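Local coordinates for protein CaaX farnesyltransferase alpha subunit Ram2 (Aspergillus fumigatus, PDB 4L9P) that probably serves, paired with its beta subunit, in attaching farnesyl, and perhaps geranylgeranyl, groups to proteins that end in a CAAX motif, at residues A[98-112]-A[125-139]. The protein carries 1 engineered substitution. Residues are numbered along the deposited sequence; the frame is centred on the assembly and turned at random.
Sequences LFALGKDLNEEIEWL and IWHHRQVLMSSRAHF. With EDO (1,2-ethanediol), chain I.
E108 and H128 meet in a buried His-carboxylate hydrogen bond between the antiparallel helices 105-118 and 123-133, a helical hairpin of the prenyltransferase alpha-subunit repeats. H128 NE2 donates to E108 OE2 over 2.8 Å with an N-H...O angle of 160°. The oxygen lies near the plane of the imidazole and uses its anti lone pair, while the carboxylate is turned steeply against that ring. E108 reaches it because CG is anti to the backbone N (chi1 176°) and the chain then bends at chi2. R94, on the preceding helix 88-100, forms a salt bridge with OE1, so both carboxylate oxygens are held, and W91 packs against H128.

Apolar knobs interlock around this bond. L132 fits among L98, L105, E108 and I109, its CD1 pressed 3.4 Å from E108 CG and its CD2 directed to L98 CD1. L112 fills the reciprocal hole formed by I125, H128, R129 and L132, with CD2 3.7 Å from R129 CB. I109 CD1 covers one face of the R129 guanidinium, whose NE pairs with E146 of the next helix, 146-156.

Beyond the end of helix 123-133, the chain folds back against the start of helix 105-118. L105 lays CD1 on the H138 imidazole in a CH-pi contact, 3.6 Å from the centroid and 11° off the normal. S135 OG, 2.8 Å from H138 ND1, hydrogen-bonds in the plane of that ring and thereby limits its rotation. The edge of F139 faces L105 O, whereas M133 SD lies over one of its faces. At the margin, a water donates to both N106 OD1 and, at 2.7 Å, H138 O.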
loop_
_atom_site.group_PDB
_atom_site.type_symbol
_atom_site.label_atom_id
_atom_site.label_comp_id
_atom_site.label_asym_id
_atom_site.label_seq_id
_atom_site.Cartn_x
_atom_site.Cartn_y
_atom_site.Cartn_z
ATOM N N LEU A 98 -27.182 -6.924 -14.218
ATOM C CA LEU A 98 -26.804 -7.855 -15.266
ATOM C C LEU A 98 -27.180 -9.264 -14.877
ATOM O O LEU A 98 -27.722 -9.986 -15.691
ATOM C CB LEU A 98 -25.278 -7.797 -15.472
ATOM C CG LEU A 98 -24.784 -6.500 -16.097
ATOM C CD1 LEU A 98 -23.233 -6.442 -15.923
ATOM C CD2 LEU A 98 -25.130 -6.470 -17.579
ATOM N N PHE A 99 -26.875 -9.671 -13.644
ATOM C CA PHE A 99 -27.254 -11.010 -13.220
ATOM C C PHE A 99 -28.783 -11.169 -13.070
ATOM O O PHE A 99 -29.359 -12.176 -13.542
ATOM C CB PHE A 99 -26.491 -11.372 -11.969
ATOM C CG PHE A 99 -25.077 -11.733 -12.248
ATOM C CD1 PHE A 99 -24.751 -12.979 -12.829
ATOM C CD2 PHE A 99 -24.052 -10.858 -11.951
ATOM C CE1 PHE A 99 -23.409 -13.320 -13.103
ATOM C CE2 PHE A 99 -22.726 -11.210 -12.201
ATOM C CZ PHE A 99 -22.414 -12.424 -12.782
ATOM N N ALA A 100 -29.451 -10.172 -12.468
ATOM C CA ALA A 100 -30.908 -10.283 -12.257
ATOM C C ALA A 100 -31.685 -10.384 -13.568
ATOM O O ALA A 100 -32.722 -11.086 -13.650
ATOM C CB ALA A 100 -31.367 -9.119 -11.469
ATOM N N LEU A 101 -31.230 -9.726 -14.611
ATOM C CA LEU A 101 -31.942 -9.755 -15.895
ATOM C C LEU A 101 -31.456 -10.848 -16.836
ATOM O O LEU A 101 -31.994 -10.993 -17.948
ATOM C CB LEU A 101 -31.818 -8.414 -16.609
ATOM C CG LEU A 101 -32.410 -7.222 -15.872
ATOM C CD1 LEU A 101 -32.249 -5.975 -16.744
ATOM C CD2 LEU A 101 -33.890 -7.459 -15.501
ATOM N N GLY A 102 -30.466 -11.635 -16.406
ATOM C CA GLY A 102 -29.925 -12.658 -17.281
ATOM C C GLY A 102 -29.337 -12.049 -18.536
ATOM O O GLY A 102 -29.496 -12.606 -19.635
ATOM N N LYS A 103 -28.647 -10.905 -18.401
ATOM C CA LYS A 103 -28.059 -10.287 -19.600
ATOM C C LYS A 103 -26.928 -11.156 -20.170
ATOM O O LYS A 103 -26.258 -11.936 -19.451
ATOM C CB LYS A 103 -27.452 -8.922 -19.202
ATOM C CG LYS A 103 -28.516 -7.934 -18.681
ATOM C CD LYS A 103 -29.644 -7.652 -19.766
ATOM C CE LYS A 103 -29.028 -6.996 -21.041
ATOM N NZ LYS A 103 -30.049 -6.816 -22.150
ATOM N N ASP A 104 -26.646 -10.960 -21.445
ATOM C CA ASP A 104 -25.563 -11.677 -22.135
ATOM C C ASP A 104 -24.228 -11.071 -21.639
ATOM O O ASP A 104 -23.904 -9.904 -21.899
ATOM C CB ASP A 104 -25.730 -11.406 -23.653
ATOM C CG ASP A 104 -24.712 -12.139 -24.527
ATOM O OD1 ASP A 104 -23.525 -12.237 -24.160
ATOM O OD2 ASP A 104 -25.106 -12.660 -25.603
ATOM N N LEU A 105 -23.464 -11.883 -20.927
ATOM C CA LEU A 105 -22.218 -11.327 -20.368
ATOM C C LEU A 105 -21.096 -11.346 -21.367
ATOM O O LEU A 105 -20.086 -10.631 -21.108
ATOM C CB LEU A 105 -21.843 -12.109 -19.105
ATOM C CG LEU A 105 -22.903 -12.080 -17.967
ATOM C CD1 LEU A 105 -22.350 -12.717 -16.701
ATOM C CD2 LEU A 105 -23.448 -10.672 -17.681
ATOM N N ASN A 106 -21.196 -12.064 -22.479
ATOM C CA ASN A 106 -20.230 -11.877 -23.551
ATOM C C ASN A 106 -20.308 -10.463 -24.056
ATOM O O ASN A 106 -19.258 -9.816 -24.309
ATOM C CB ASN A 106 -20.480 -12.824 -24.748
ATOM C CG ASN A 106 -20.259 -14.262 -24.400
ATOM O OD1 ASN A 106 -19.349 -14.599 -23.638
ATOM N ND2 ASN A 106 -21.102 -15.144 -24.959
ATOM N N GLU A 107 -21.530 -9.967 -24.234
ATOM C CA GLU A 107 -21.704 -8.585 -24.684
ATOM C C GLU A 107 -21.254 -7.581 -23.615
ATOM O O GLU A 107 -20.655 -6.544 -23.946
ATOM C CB GLU A 107 -23.165 -8.319 -25.094
ATOM C CG GLU A 107 -23.479 -9.024 -26.388
ATOM C CD GLU A 107 -24.911 -8.867 -26.809
ATOM O OE1 GLU A 107 -25.713 -8.277 -26.023
ATOM O OE2 GLU A 107 -25.232 -9.356 -27.937
ATOM N N GLU A 108 -21.473 -7.896 -22.346
ATOM C CA GLU A 108 -20.967 -7.047 -21.278
ATOM C C GLU A 108 -19.441 -6.992 -21.309
ATOM O O GLU A 108 -18.883 -5.874 -21.113
ATOM C CB GLU A 108 -21.479 -7.508 -19.899
ATOM C CG GLU A 108 -20.898 -6.698 -18.714
ATOM C CD GLU A 108 -21.390 -5.245 -18.556
ATOM O OE1 GLU A 108 -22.151 -4.726 -19.416
ATOM O OE2 GLU A 108 -20.991 -4.584 -17.546
ATOM N N ILE A 109 -18.771 -8.115 -21.498
ATOM C CA ILE A 109 -17.309 -8.060 -21.582
ATOM C C ILE A 109 -16.841 -7.221 -22.765
ATOM O O ILE A 109 -15.900 -6.431 -22.614
ATOM C CB ILE A 109 -16.697 -9.477 -21.620
ATOM C CG1 ILE A 109 -16.858 -10.180 -20.245
ATOM C CG2 ILE A 109 -15.246 -9.445 -22.077
ATOM C CD1 ILE A 109 -15.884 -9.693 -19.156
ATOM N N GLU A 110 -17.499 -7.312 -23.914
ATOM C CA GLU A 110 -17.043 -6.484 -25.018
ATOM C C GLU A 110 -17.238 -4.987 -24.699
ATOM O O GLU A 110 -16.375 -4.153 -25.051
ATOM C CB GLU A 110 -17.745 -6.932 -26.319
ATOM C CG GLU A 110 -17.375 -8.377 -26.678
ATOM C CD GLU A 110 -15.873 -8.586 -26.980
ATOM O OE1 GLU A 110 -15.373 -7.893 -27.910
ATOM O OE2 GLU A 110 -15.191 -9.401 -26.292
ATOM N N TRP A 111 -18.309 -4.630 -23.992
ATOM C CA TRP A 111 -18.468 -3.226 -23.532
ATOM C C TRP A 111 -17.368 -2.866 -22.497
ATOM O O TRP A 111 -16.729 -1.788 -22.595
ATOM C CB TRP A 111 -19.854 -3.059 -22.921
ATOM C CG TRP A 111 -20.047 -1.749 -22.246
ATOM C CD1 TRP A 111 -20.415 -0.564 -22.841
ATOM C CD2 TRP A 111 -19.908 -1.470 -20.847
ATOM N NE1 TRP A 111 -20.493 0.450 -21.877
ATOM C CE2 TRP A 111 -20.206 -0.092 -20.654
ATOM C CE3 TRP A 111 -19.580 -2.252 -19.736
ATOM C CZ2 TRP A 111 -20.160 0.503 -19.393
ATOM C CZ3 TRP A 111 -19.534 -1.653 -18.487
ATOM C CH2 TRP A 111 -19.811 -0.277 -18.335
ATOM N N LEU A 112 -17.130 -3.758 -21.531
ATOM C CA LEU A 112 -16.146 -3.489 -20.478
ATOM C C LEU A 112 -14.760 -3.301 -21.083
ATOM O O LEU A 112 -14.000 -2.443 -20.623
ATOM C CB LEU A 112 -16.163 -4.681 -19.507
ATOM C CG LEU A 112 -15.254 -4.447 -18.280
ATOM C CD1 LEU A 112 -15.679 -3.234 -17.431
ATOM C CD2 LEU A 112 -15.244 -5.748 -17.452
ATOM N N ILE A 125 -13.068 -1.367 -12.625
ATOM C CA ILE A 125 -13.235 -2.031 -13.921
ATOM C C ILE A 125 -12.699 -3.475 -13.865
ATOM O O ILE A 125 -13.238 -4.416 -14.464
ATOM C CB ILE A 125 -12.393 -1.217 -14.974
ATOM C CG1 ILE A 125 -13.175 0.042 -15.341
ATOM C CG2 ILE A 125 -11.979 -2.031 -16.213
ATOM C CD1 ILE A 125 -12.228 1.080 -16.070
ATOM N N TRP A 126 -11.626 -3.675 -13.115
ATOM C CA TRP A 126 -10.980 -4.976 -13.030
ATOM C C TRP A 126 -11.617 -5.875 -11.994
ATOM O O TRP A 126 -11.666 -7.094 -12.190
ATOM C CB TRP A 126 -9.443 -4.822 -12.874
ATOM C CG TRP A 126 -8.949 -4.229 -14.169
ATOM C CD1 TRP A 126 -8.738 -2.897 -14.487
ATOM C CD2 TRP A 126 -8.741 -4.957 -15.376
ATOM N NE1 TRP A 126 -8.482 -2.766 -15.836
ATOM C CE2 TRP A 126 -8.465 -4.027 -16.399
ATOM C CE3 TRP A 126 -8.791 -6.322 -15.693
ATOM C CZ2 TRP A 126 -8.225 -4.428 -17.726
ATOM C CZ3 TRP A 126 -8.558 -6.714 -16.981
ATOM C CH2 TRP A 126 -8.263 -5.766 -18.005
ATOM N N HIS A 127 -12.166 -5.294 -10.927
ATOM C CA HIS A 127 -13.026 -6.060 -10.028
ATOM C C HIS A 127 -14.302 -6.523 -10.776
ATOM O O HIS A 127 -14.692 -7.694 -10.695
ATOM C CB HIS A 127 -13.396 -5.310 -8.751
ATOM C CG HIS A 127 -14.271 -6.136 -7.879
ATOM N ND1 HIS A 127 -13.833 -7.309 -7.310
ATOM C CD2 HIS A 127 -15.578 -6.004 -7.535
ATOM C CE1 HIS A 127 -14.834 -7.871 -6.640
ATOM N NE2 HIS A 127 -15.901 -7.093 -6.753
ATOM N N HIS A 128 -14.916 -5.632 -11.571
ATOM C CA HIS A 128 -16.152 -5.971 -12.287
ATOM C C HIS A 128 -15.847 -7.110 -13.239
ATOM O O HIS A 128 -16.653 -8.043 -13.396
ATOM C CB HIS A 128 -16.623 -4.741 -13.059
ATOM C CG HIS A 128 -17.958 -4.907 -13.695
ATOM N ND1 HIS A 128 -19.125 -4.967 -12.957
ATOM C CD2 HIS A 128 -18.311 -4.915 -15.004
ATOM C CE1 HIS A 128 -20.156 -5.055 -13.803
ATOM N NE2 HIS A 128 -19.696 -5.023 -15.056
ATOM N N ARG A 129 -14.691 -7.095 -13.893
ATOM C CA ARG A 129 -14.331 -8.174 -14.827
ATOM C C ARG A 129 -14.300 -9.520 -14.085
ATOM O O ARG A 129 -14.794 -10.545 -14.597
ATOM C CB ARG A 129 -12.979 -7.899 -15.493
ATOM C CG ARG A 129 -12.774 -8.796 -16.726
ATOM C CD ARG A 129 -11.411 -8.500 -17.370
ATOM N NE ARG A 129 -11.384 -9.015 -18.751
ATOM C CZ ARG A 129 -11.810 -8.340 -19.817
ATOM N NH1 ARG A 129 -12.218 -7.061 -19.702
ATOM N NH2 ARG A 129 -11.850 -8.970 -21.016
ATOM N N GLN A 130 -13.719 -9.530 -12.890
ATOM C CA GLN A 130 -13.633 -10.760 -12.108
ATOM C C GLN A 130 -15.042 -11.236 -11.651
ATOM O O GLN A 130 -15.365 -12.445 -11.716
ATOM C CB GLN A 130 -12.785 -10.474 -10.865
ATOM C CG GLN A 130 -12.660 -11.677 -9.917
ATOM C CD GLN A 130 -11.705 -11.382 -8.731
ATOM O OE1 GLN A 130 -10.710 -10.618 -8.856
ATOM N NE2 GLN A 130 -12.036 -11.932 -7.578
ATOM N N VAL A 131 -15.897 -10.291 -11.293
ATOM C CA VAL A 131 -17.298 -10.618 -10.911
ATOM C C VAL A 131 -17.985 -11.323 -12.090
ATOM O O VAL A 131 -18.638 -12.345 -11.887
ATOM C CB VAL A 131 -18.048 -9.314 -10.481
ATOM C CG1 VAL A 131 -19.560 -9.567 -10.317
ATOM C CG2 VAL A 131 -17.432 -8.826 -9.165
ATOM N N LEU A 132 -17.839 -10.793 -13.292
ATOM C CA LEU A 132 -18.497 -11.385 -14.437
ATOM C C LEU A 132 -17.887 -12.704 -14.824
ATOM O O LEU A 132 -18.601 -13.716 -15.008
ATOM C CB LEU A 132 -18.373 -10.465 -15.640
ATOM C CG LEU A 132 -18.969 -9.052 -15.526
ATOM C CD1 LEU A 132 -18.530 -8.232 -16.786
ATOM C CD2 LEU A 132 -20.452 -9.113 -15.373
ATOM N N MET A 133 -16.548 -12.742 -14.928
ATOM C CA MET A 133 -15.873 -13.907 -15.455
ATOM C C MET A 133 -15.922 -15.107 -14.491
ATOM O O MET A 133 -15.771 -16.281 -14.911
ATOM C CB MET A 133 -14.406 -13.517 -15.683
ATOM C CG MET A 133 -13.576 -14.562 -16.487
ATOM S SD MET A 133 -14.174 -14.854 -18.155
ATOM C CE MET A 133 -14.204 -13.222 -18.815
ATOM N N SER A 134 -16.192 -14.839 -13.237
ATOM C CA SER A 134 -16.313 -15.913 -12.249
ATOM C C SER A 134 -17.598 -16.727 -12.433
ATOM O O SER A 134 -17.764 -17.756 -11.763
ATOM C CB SER A 134 -16.265 -15.338 -10.820
ATOM O OG SER A 134 -17.418 -14.587 -10.546
ATOM N N SER A 135 -18.524 -16.260 -13.278
ATOM C CA SER A 135 -19.784 -17.017 -13.422
ATOM C C SER A 135 -19.575 -18.175 -14.378
ATOM O O SER A 135 -19.503 -17.958 -15.626
ATOM C CB SER A 135 -20.848 -16.113 -13.966
ATOM O OG SER A 135 -22.025 -16.940 -14.145
ATOM N N ARG A 136 -19.514 -19.395 -13.830
ATOM C CA ARG A 136 -19.218 -20.576 -14.652
ATOM C C ARG A 136 -20.362 -20.906 -15.639
ATOM O O ARG A 136 -20.128 -21.469 -16.726
ATOM C CB ARG A 136 -18.836 -21.777 -13.756
ATOM C CG ARG A 136 -17.334 -21.675 -13.323
ATOM C CD ARG A 136 -16.871 -22.879 -12.485
ATOM N NE ARG A 136 -15.604 -22.610 -11.822
ATOM C CZ ARG A 136 -14.410 -22.615 -12.420
ATOM N NH1 ARG A 136 -14.296 -22.836 -13.720
ATOM N NH2 ARG A 136 -13.350 -22.408 -11.691
ATOM N N ALA A 137 -21.565 -20.469 -15.292
ATOM C CA ALA A 137 -22.730 -20.682 -16.163
ATOM C C ALA A 137 -22.519 -19.893 -17.455
ATOM O O ALA A 137 -22.866 -20.368 -18.547
ATOM C CB ALA A 137 -23.961 -20.229 -15.452
ATOM N N HIS A 138 -21.820 -18.746 -17.375
ATOM C CA HIS A 138 -21.631 -17.922 -18.560
ATOM C C HIS A 138 -20.265 -18.143 -19.236
ATOM O O HIS A 138 -20.118 -17.971 -20.463
ATOM C CB HIS A 138 -21.725 -16.435 -18.174
ATOM C CG HIS A 138 -23.094 -16.028 -17.719
ATOM N ND1 HIS A 138 -23.538 -16.220 -16.426
ATOM C CD2 HIS A 138 -24.124 -15.471 -18.400
ATOM C CE1 HIS A 138 -24.780 -15.770 -16.326
ATOM N NE2 HIS A 138 -25.166 -15.340 -17.518
ATOM N N PHE A 139 -19.245 -18.422 -18.430
ATOM C CA PHE A 139 -17.888 -18.598 -18.922
ATOM C C PHE A 139 -17.335 -19.901 -18.389
ATOM O O PHE A 139 -16.523 -19.933 -17.470
ATOM C CB PHE A 139 -17.006 -17.429 -18.414
ATOM C CG PHE A 139 -17.555 -16.089 -18.818
ATOM C CD1 PHE A 139 -17.380 -15.635 -20.140
ATOM C CD2 PHE A 139 -18.233 -15.300 -17.908
ATOM C CE1 PHE A 139 -17.860 -14.396 -20.559
ATOM C CE2 PHE A 139 -18.722 -14.022 -18.303
ATOM C CZ PHE A 139 -18.534 -13.556 -19.630
HETATM C C1 EDO I . -16.874 -12.742 -7.297
HETATM O O1 EDO I . -16.757 -12.084 -6.039
HETATM C C2 EDO I . -15.512 -12.683 -7.954
HETATM O O2 EDO I . -14.490 -13.138 -7.061
HETATM O O HOH W 1 -18.995 -17.436 -22.908
#